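Local coordinates for PKS_KS domain-containing protein (Photorhabdus luminescens subsp. laumondii, PDB 6SMO) that probably acts as a 3-oxoacyl-[acyl-carrier-protein] synthase of the ketosynthase family and holds a pentaketo dodecanal chain in its pocket, at residues Gln245-Arg255 with Thr394-Cys404; Tyr416-Leu424 with His432-Val440. All coordinates share one frame; numbering follows the deposited sequence.

In the fold
Both contacts belong to the ketosynthase fold, but they build different parts of it. Interaction 1 brings together two loops that are far apart in sequence, partly buried near the outside of the chain; its chemistry is polar, with carboxylates, an amide and a guanidinium doing much of the joining. Interaction 2 is the hairpin of strands 420-427 and 431-438, largely buried within the main sheet, and there regular backbone bonds and aliphatic side chains do the work. The two share no helix or strand: their centres are 23 Å apart and their nearest atoms about 8 Å. Interaction 2 lies nearer the centre of the folded chain, and the connection of its hairpin contributes to the ligand pocket.

Interaction 1 (Gln245-Arg255 with Thr394-Cys404); sequences QAATCPFSLER and TINYQTPDPDC
Glu254 spends both oxygens of its carboxylate on one residue of the other loop, taking the backbone N-H and the hydroxyl of Thr399 together. OE1 accepts from Thr399 N (3.3 Å) through its syn lone pair, while OE2 takes the hydroxyl OG1 of Thr399 at 2.6 Å. The bend at chi2 (87°) turns the carboxylate toward Thr399. The carbonyl O of Thr399 accepts in turn from the neighbouring Leu253 N at 3.1 Å. Further along, Arg255 NH1 is shared: it bonds Ser252 O and forms a salt bridge with Asp401 OD2 (3.2 Å), arriving from above the carboxylate plane. Thr336 O and Ala337 O take its other guanidinium nitrogens. The two segments are long connections of the ketosynthase fold, one leading into strand 263-271, the other running between strands 390-391 and 414-415, and helix 337-350 packs against both. Cys249 to Ser252 makes a type II turn, with Phe251 at its positive-phi corner. The Phe251 ring meets Thr394 CG2 and Cys404 SG at its edge and stacks on Tyr408. Pro250 CB touches the same Thr394 methyl (3.8 Å). At the far end Asn396 ND2 gives Thr248 O a nearly straight bond (2.9 Å, 173°), in the plane of its amide.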
# COMPACT_ATOMS: atom_id res chain seq x y z
N GLN B 245 12.71 -25.11 -9.66
CA GLN B 245 12.16 -25.08 -8.27
C GLN B 245 13.23 -24.57 -7.30
O GLN B 245 12.85 -23.99 -6.26
CB GLN B 245 11.66 -26.46 -7.85
CG GLN B 245 10.42 -26.91 -8.61
CD GLN B 245 9.86 -28.21 -8.08
OE1 GLN B 245 10.60 -29.09 -7.64
NE2 GLN B 245 8.55 -28.34 -8.12
N ALA B 246 14.51 -24.77 -7.62
CA ALA B 246 15.68 -24.38 -6.80
C ALA B 246 15.99 -22.88 -6.97
O ALA B 246 16.83 -22.38 -6.19
CB ALA B 246 16.88 -25.23 -7.17
N ALA B 247 15.35 -22.21 -7.93
CA ALA B 247 15.56 -20.78 -8.26
C ALA B 247 15.29 -19.90 -7.04
O ALA B 247 15.98 -18.87 -6.90
CB ALA B 247 14.69 -20.38 -9.43
N THR B 248 14.33 -20.28 -6.19
CA THR B 248 14.04 -19.65 -4.88
C THR B 248 14.74 -20.46 -3.78
O THR B 248 14.27 -21.58 -3.48
CB THR B 248 12.53 -19.46 -4.64
OG1 THR B 248 12.35 -18.97 -3.31
CG2 THR B 248 11.71 -20.71 -4.83
N CYS B 249 15.84 -19.93 -3.23
CA CYS B 249 16.69 -20.57 -2.19
C CYS B 249 17.10 -19.53 -1.15
O CYS B 249 18.20 -19.00 -1.20
CB CYS B 249 17.92 -21.22 -2.82
SG CYS B 249 18.81 -20.13 -3.97
N PRO B 250 16.21 -19.20 -0.19
CA PRO B 250 16.51 -18.21 0.85
C PRO B 250 17.70 -18.58 1.74
O PRO B 250 17.78 -19.72 2.16
CB PRO B 250 15.22 -18.16 1.70
CG PRO B 250 14.14 -18.69 0.79
CD PRO B 250 14.84 -19.73 -0.07
N PHE B 251 18.59 -17.61 1.99
CA PHE B 251 19.77 -17.69 2.90
C PHE B 251 20.88 -18.55 2.28
O PHE B 251 21.90 -18.77 2.97
CB PHE B 251 19.36 -18.20 4.28
CG PHE B 251 18.20 -17.48 4.90
CD1 PHE B 251 18.34 -16.17 5.35
CD2 PHE B 251 16.97 -18.09 5.04
CE1 PHE B 251 17.27 -15.50 5.92
CE2 PHE B 251 15.90 -17.42 5.61
CZ PHE B 251 16.05 -16.13 6.05
N SER B 252 20.72 -19.00 1.03
CA SER B 252 21.72 -19.78 0.27
C SER B 252 22.66 -18.81 -0.46
O SER B 252 22.22 -17.69 -0.79
CB SER B 252 21.07 -20.73 -0.70
OG SER B 252 20.27 -21.68 -0.01
N LEU B 253 23.91 -19.24 -0.71
CA LEU B 253 24.97 -18.43 -1.36
C LEU B 253 24.67 -18.26 -2.85
O LEU B 253 25.21 -17.31 -3.45
CB LEU B 253 26.32 -19.13 -1.13
CG LEU B 253 27.57 -18.39 -1.62
CD1 LEU B 253 27.60 -16.95 -1.11
CD2 LEU B 253 28.83 -19.13 -1.19
N GLU B 254 23.81 -19.12 -3.43
CA GLU B 254 23.49 -19.15 -4.88
C GLU B 254 22.39 -18.14 -5.23
O GLU B 254 22.25 -17.83 -6.43
CB GLU B 254 23.03 -20.55 -5.30
CG GLU B 254 24.16 -21.56 -5.39
CD GLU B 254 24.50 -22.28 -4.10
OE1 GLU B 254 24.06 -21.82 -3.02
OE2 GLU B 254 25.21 -23.31 -4.17
N ARG B 255 21.62 -17.65 -4.24
CA ARG B 255 20.40 -16.82 -4.45
C ARG B 255 20.75 -15.57 -5.28
O ARG B 255 21.83 -15.00 -5.05
CB ARG B 255 19.76 -16.45 -3.11
CG ARG B 255 20.52 -15.41 -2.30
CD ARG B 255 19.91 -15.22 -0.93
NE ARG B 255 20.51 -14.13 -0.18
CZ ARG B 255 21.62 -14.20 0.55
NH1 ARG B 255 22.29 -15.33 0.65
NH2 ARG B 255 22.06 -13.13 1.19
N THR B 394 13.14 -24.43 5.30
CA THR B 394 13.57 -23.62 4.12
C THR B 394 14.23 -24.57 3.12
O THR B 394 15.40 -24.94 3.35
CB THR B 394 14.52 -22.49 4.54
OG1 THR B 394 13.97 -21.84 5.69
CG2 THR B 394 14.74 -21.48 3.44
N ILE B 395 13.51 -24.97 2.07
CA ILE B 395 13.99 -25.97 1.07
C ILE B 395 14.94 -25.30 0.08
O ILE B 395 15.05 -24.05 0.11
CB ILE B 395 12.81 -26.67 0.35
CG1 ILE B 395 12.00 -25.72 -0.54
CG2 ILE B 395 11.92 -27.39 1.35
CD1 ILE B 395 11.23 -26.41 -1.63
N ASN B 396 15.62 -26.11 -0.75
CA ASN B 396 16.56 -25.67 -1.81
C ASN B 396 17.79 -25.01 -1.17
O ASN B 396 18.42 -24.17 -1.84
CB ASN B 396 15.89 -24.73 -2.81
CG ASN B 396 14.56 -25.26 -3.31
OD1 ASN B 396 14.37 -26.47 -3.44
ND2 ASN B 396 13.63 -24.36 -3.60
N TYR B 397 18.14 -25.39 0.07
CA TYR B 397 19.34 -24.89 0.79
C TYR B 397 20.57 -25.63 0.27
O TYR B 397 20.78 -26.80 0.64
CB TYR B 397 19.18 -25.04 2.31
CG TYR B 397 20.21 -24.27 3.10
CD1 TYR B 397 20.03 -22.93 3.39
CD2 TYR B 397 21.38 -24.87 3.54
CE1 TYR B 397 20.97 -22.20 4.10
CE2 TYR B 397 22.33 -24.16 4.26
CZ TYR B 397 22.13 -22.83 4.54
OH TYR B 397 23.06 -22.12 5.25
N GLN B 398 21.35 -24.96 -0.58
CA GLN B 398 22.54 -25.53 -1.28
C GLN B 398 23.79 -25.20 -0.46
O GLN B 398 23.97 -25.82 0.60
CB GLN B 398 22.57 -25.02 -2.72
CG GLN B 398 21.39 -25.49 -3.56
CD GLN B 398 21.19 -24.66 -4.81
OE1 GLN B 398 22.14 -24.36 -5.53
NE2 GLN B 398 19.95 -24.28 -5.07
N THR B 399 24.62 -24.25 -0.93
CA THR B 399 25.88 -23.83 -0.26
C THR B 399 25.55 -22.82 0.84
O THR B 399 24.85 -21.84 0.58
CB THR B 399 26.88 -23.24 -1.27
OG1 THR B 399 26.95 -24.12 -2.40
CG2 THR B 399 28.26 -23.06 -0.69
N PRO B 400 26.02 -23.03 2.09
CA PRO B 400 25.77 -22.08 3.17
C PRO B 400 26.56 -20.77 2.98
O PRO B 400 27.75 -20.84 2.71
CB PRO B 400 26.24 -22.83 4.43
CG PRO B 400 27.27 -23.81 3.92
CD PRO B 400 26.81 -24.19 2.53
N ASP B 401 25.88 -19.63 3.12
CA ASP B 401 26.47 -18.27 3.02
C ASP B 401 27.22 -17.97 4.32
O ASP B 401 26.67 -18.18 5.40
CB ASP B 401 25.39 -17.23 2.73
CG ASP B 401 25.92 -15.90 2.20
OD1 ASP B 401 26.81 -15.32 2.86
OD2 ASP B 401 25.43 -15.46 1.15
N PRO B 402 28.48 -17.48 4.27
CA PRO B 402 29.21 -17.12 5.48
C PRO B 402 28.57 -15.95 6.26
O PRO B 402 28.70 -15.94 7.47
CB PRO B 402 30.61 -16.73 4.98
CG PRO B 402 30.41 -16.38 3.52
CD PRO B 402 29.28 -17.27 3.05
N ASP B 403 27.90 -15.03 5.57
CA ASP B 403 27.23 -13.84 6.16
C ASP B 403 25.95 -14.28 6.88
O ASP B 403 25.75 -13.85 8.04
CB ASP B 403 26.93 -12.77 5.10
CG ASP B 403 28.17 -12.19 4.45
OD1 ASP B 403 29.22 -12.12 5.12
OD2 ASP B 403 28.08 -11.80 3.26
N CYS B 404 25.12 -15.08 6.21
CA CYS B 404 23.88 -15.70 6.77
C CYS B 404 24.25 -17.01 7.49
O CYS B 404 24.27 -18.06 6.83
CB CYS B 404 22.86 -15.97 5.68
SG CYS B 404 22.33 -14.49 4.79

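Interaction 2 (Tyr416-Leu424 with His432-Val440)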
# COMPACT_ATOMS: atom_id res chain seq x y z
N TYR B 416 8.76 -28.68 17.08
CA TYR B 416 9.40 -27.64 17.93
C TYR B 416 8.34 -26.95 18.78
O TYR B 416 7.31 -26.54 18.27
CB TYR B 416 10.16 -26.63 17.06
CG TYR B 416 11.14 -25.78 17.82
CD1 TYR B 416 12.45 -26.20 18.02
CD2 TYR B 416 10.77 -24.55 18.34
CE1 TYR B 416 13.36 -25.43 18.71
CE2 TYR B 416 11.67 -23.77 19.04
CZ TYR B 416 12.97 -24.20 19.23
OH TYR B 416 13.86 -23.43 19.92
N PRO B 417 8.56 -26.80 20.11
CA PRO B 417 7.59 -26.14 20.98
C PRO B 417 7.74 -24.61 20.90
O PRO B 417 8.63 -24.07 21.53
CB PRO B 417 7.94 -26.69 22.38
CG PRO B 417 9.42 -27.01 22.31
CD PRO B 417 9.76 -27.25 20.85
N ILE B 418 6.87 -23.97 20.12
CA ILE B 418 6.87 -22.49 19.88
C ILE B 418 6.11 -21.81 21.03
O ILE B 418 4.93 -22.16 21.23
CB ILE B 418 6.26 -22.15 18.50
CG1 ILE B 418 6.94 -22.92 17.37
CG2 ILE B 418 6.29 -20.65 18.26
CD1 ILE B 418 6.10 -23.01 16.11
N LYS B 419 6.77 -20.90 21.74
CA LYS B 419 6.15 -20.04 22.79
C LYS B 419 5.75 -18.71 22.15
O LYS B 419 4.54 -18.52 21.90
CB LYS B 419 7.12 -19.84 23.97
CG LYS B 419 6.92 -20.80 25.14
CD LYS B 419 7.28 -22.24 24.83
CE LYS B 419 6.94 -23.19 25.96
NZ LYS B 419 7.34 -24.58 25.65
N THR B 420 6.72 -17.83 21.90
CA THR B 420 6.54 -16.49 21.27
C THR B 420 7.16 -16.51 19.88
O THR B 420 8.38 -16.76 19.78
CB THR B 420 7.14 -15.39 22.15
OG1 THR B 420 6.60 -15.52 23.46
CG2 THR B 420 6.87 -13.99 21.62
N ALA B 421 6.36 -16.24 18.84
CA ALA B 421 6.77 -16.26 17.42
C ALA B 421 6.85 -14.83 16.88
O ALA B 421 5.97 -14.01 17.22
CB ALA B 421 5.80 -17.10 16.62
N LEU B 422 7.87 -14.55 16.06
CA LEU B 422 8.04 -13.28 15.30
C LEU B 422 7.72 -13.55 13.82
O LEU B 422 7.93 -14.69 13.37
CB LEU B 422 9.47 -12.77 15.46
CG LEU B 422 9.67 -11.63 16.46
CD1 LEU B 422 9.06 -11.96 17.81
CD2 LEU B 422 11.14 -11.29 16.60
N LYS B 423 7.23 -12.52 13.12
CA LYS B 423 6.86 -12.58 11.68
C LYS B 423 7.33 -11.29 11.00
O LYS B 423 6.67 -10.25 11.19
CB LYS B 423 5.35 -12.78 11.54
CG LYS B 423 4.79 -12.65 10.13
CD LYS B 423 5.22 -13.75 9.19
CE LYS B 423 5.09 -13.37 7.73
NZ LYS B 423 6.23 -12.53 7.28
N LEU B 424 8.44 -11.37 10.25
CA LEU B 424 9.10 -10.21 9.60
C LEU B 424 8.59 -10.08 8.16
O LEU B 424 8.53 -11.12 7.46
CB LEU B 424 10.62 -10.42 9.63
CG LEU B 424 11.32 -10.13 10.96
CD1 LEU B 424 10.57 -10.73 12.14
CD2 LEU B 424 12.75 -10.64 10.93
N HIS B 432 9.21 -1.67 6.64
CA HIS B 432 9.36 -2.88 7.49
C HIS B 432 8.12 -3.03 8.38
O HIS B 432 7.66 -2.00 8.91
CB HIS B 432 10.64 -2.81 8.33
CG HIS B 432 11.90 -2.84 7.53
ND1 HIS B 432 12.30 -3.96 6.84
CD2 HIS B 432 12.84 -1.89 7.31
CE1 HIS B 432 13.44 -3.71 6.22
NE2 HIS B 432 13.79 -2.45 6.49
N SER B 433 7.60 -4.25 8.52
CA SER B 433 6.41 -4.58 9.34
C SER B 433 6.64 -5.90 10.08
O SER B 433 7.09 -6.87 9.44
CB SER B 433 5.16 -4.63 8.48
OG SER B 433 4.81 -3.33 8.03
N VAL B 434 6.35 -5.92 11.38
CA VAL B 434 6.52 -7.09 12.29
C VAL B 434 5.23 -7.27 13.10
O VAL B 434 4.70 -6.25 13.59
CB VAL B 434 7.75 -6.90 13.21
CG1 VAL B 434 7.93 -8.08 14.16
CG2 VAL B 434 9.02 -6.66 12.41
N ILE B 435 4.76 -8.51 13.23
CA ILE B 435 3.68 -8.91 14.18
C ILE B 435 4.25 -9.99 15.11
O ILE B 435 5.04 -10.83 14.64
CB ILE B 435 2.40 -9.39 13.46
CG1 ILE B 435 2.69 -10.50 12.44
CG2 ILE B 435 1.67 -8.22 12.82
CD1 ILE B 435 1.48 -11.33 12.07
N VAL B 436 3.87 -9.94 16.39
CA VAL B 436 4.27 -10.93 17.44
C VAL B 436 3.07 -11.85 17.69
O VAL B 436 2.05 -11.35 18.20
CB VAL B 436 4.73 -10.23 18.73
CG1 VAL B 436 5.13 -11.23 19.80
CG2 VAL B 436 5.87 -9.25 18.46
N MET B 437 3.19 -13.13 17.34
CA MET B 437 2.17 -14.17 17.60
C MET B 437 2.62 -15.02 18.80
O MET B 437 3.84 -15.09 19.06
CB MET B 437 1.96 -15.07 16.38
CG MET B 437 1.25 -14.36 15.25
SD MET B 437 0.37 -15.51 14.17
CE MET B 437 -0.52 -14.36 13.12
N ARG B 438 1.65 -15.62 19.50
CA ARG B 438 1.84 -16.28 20.81
C ARG B 438 0.87 -17.47 20.93
O ARG B 438 -0.25 -17.36 20.40
CB ARG B 438 1.61 -15.25 21.92
CG ARG B 438 2.03 -15.70 23.31
CD ARG B 438 1.74 -14.62 24.34
NE ARG B 438 2.13 -14.99 25.69
CZ ARG B 438 1.97 -14.22 26.76
NH1 ARG B 438 1.43 -13.02 26.66
NH2 ARG B 438 2.35 -14.67 27.95
N ALA B 439 1.31 -18.55 21.58
CA ALA B 439 0.49 -19.74 21.88
C ALA B 439 -0.42 -19.45 23.08
O ALA B 439 0.02 -18.71 23.99
CB ALA B 439 1.38 -20.93 22.15
N VAL B 440 -1.64 -20.00 23.08
CA VAL B 440 -2.65 -19.83 24.16
C VAL B 440 -2.72 -21.14 24.96
O VAL B 440 -2.76 -22.23 24.39
CB VAL B 440 -4.03 -19.45 23.59
CG1 VAL B 440 -5.05 -19.18 24.69
CG2 VAL B 440 -3.94 -18.25 22.65
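Strands 420-424 and 432-438 run antiparallel at 153°, their axes 4.7 Å apart at closest, with Ala421-Met437 and Lys423-Ile435 as hydrogen-bonded pairs. Ala421 and Met437 exchange both bonds, N of Ala421 reaching O of Met437 at 2.8 Å. In the second pair Ile435 N to Lys423 O is sound, but the return bond from Lys423 N to Ile435 O is weak. Val434 CA adds a C-H...O contact to Lys423 O (3.3 Å). Where the strand has ended, Ala439 N still bonds Lys419 O.

Of the side chains, Thr420, Leu422, Leu424, Val434 and Val436 share one face. Thr420 CG2 crosses over to Val436 CG1 (3.7 Å), and Leu422 CD1 lies on the other methyl of that valine, CG2, at 4.2 Å. Leu424 CD1 instead meets the CG1 branch of its partner, Val434. Helix 306-319 covers this face, with Ile312 on Leu422 and Cys311 on Val434. The pair is a beta hairpin in the main sheet of the thiolase-like fold, flanked by strands 284-293 and 326-330. Gly427 and Phe428, at its connection, line the ligand pocket.

On the opposite face Ala421 and Met437 touch through their CB atoms. Lys423 and Ile435 run alongside each other from the two strands, Lys423 CB 3.6 Å from Ile435 CG1. Lys423 sends CG anti to the backbone N (chi1 171°), laying its first two methylenes along the isoleucine, then bends at chi2 (69°); NZ finishes at Ser425 OG, with a long, weak ion pair to Glu378. Near the start of the second strand Ser433 OG bonds Asp196 and Ser291, and the serine packs on Lys153 of another chain.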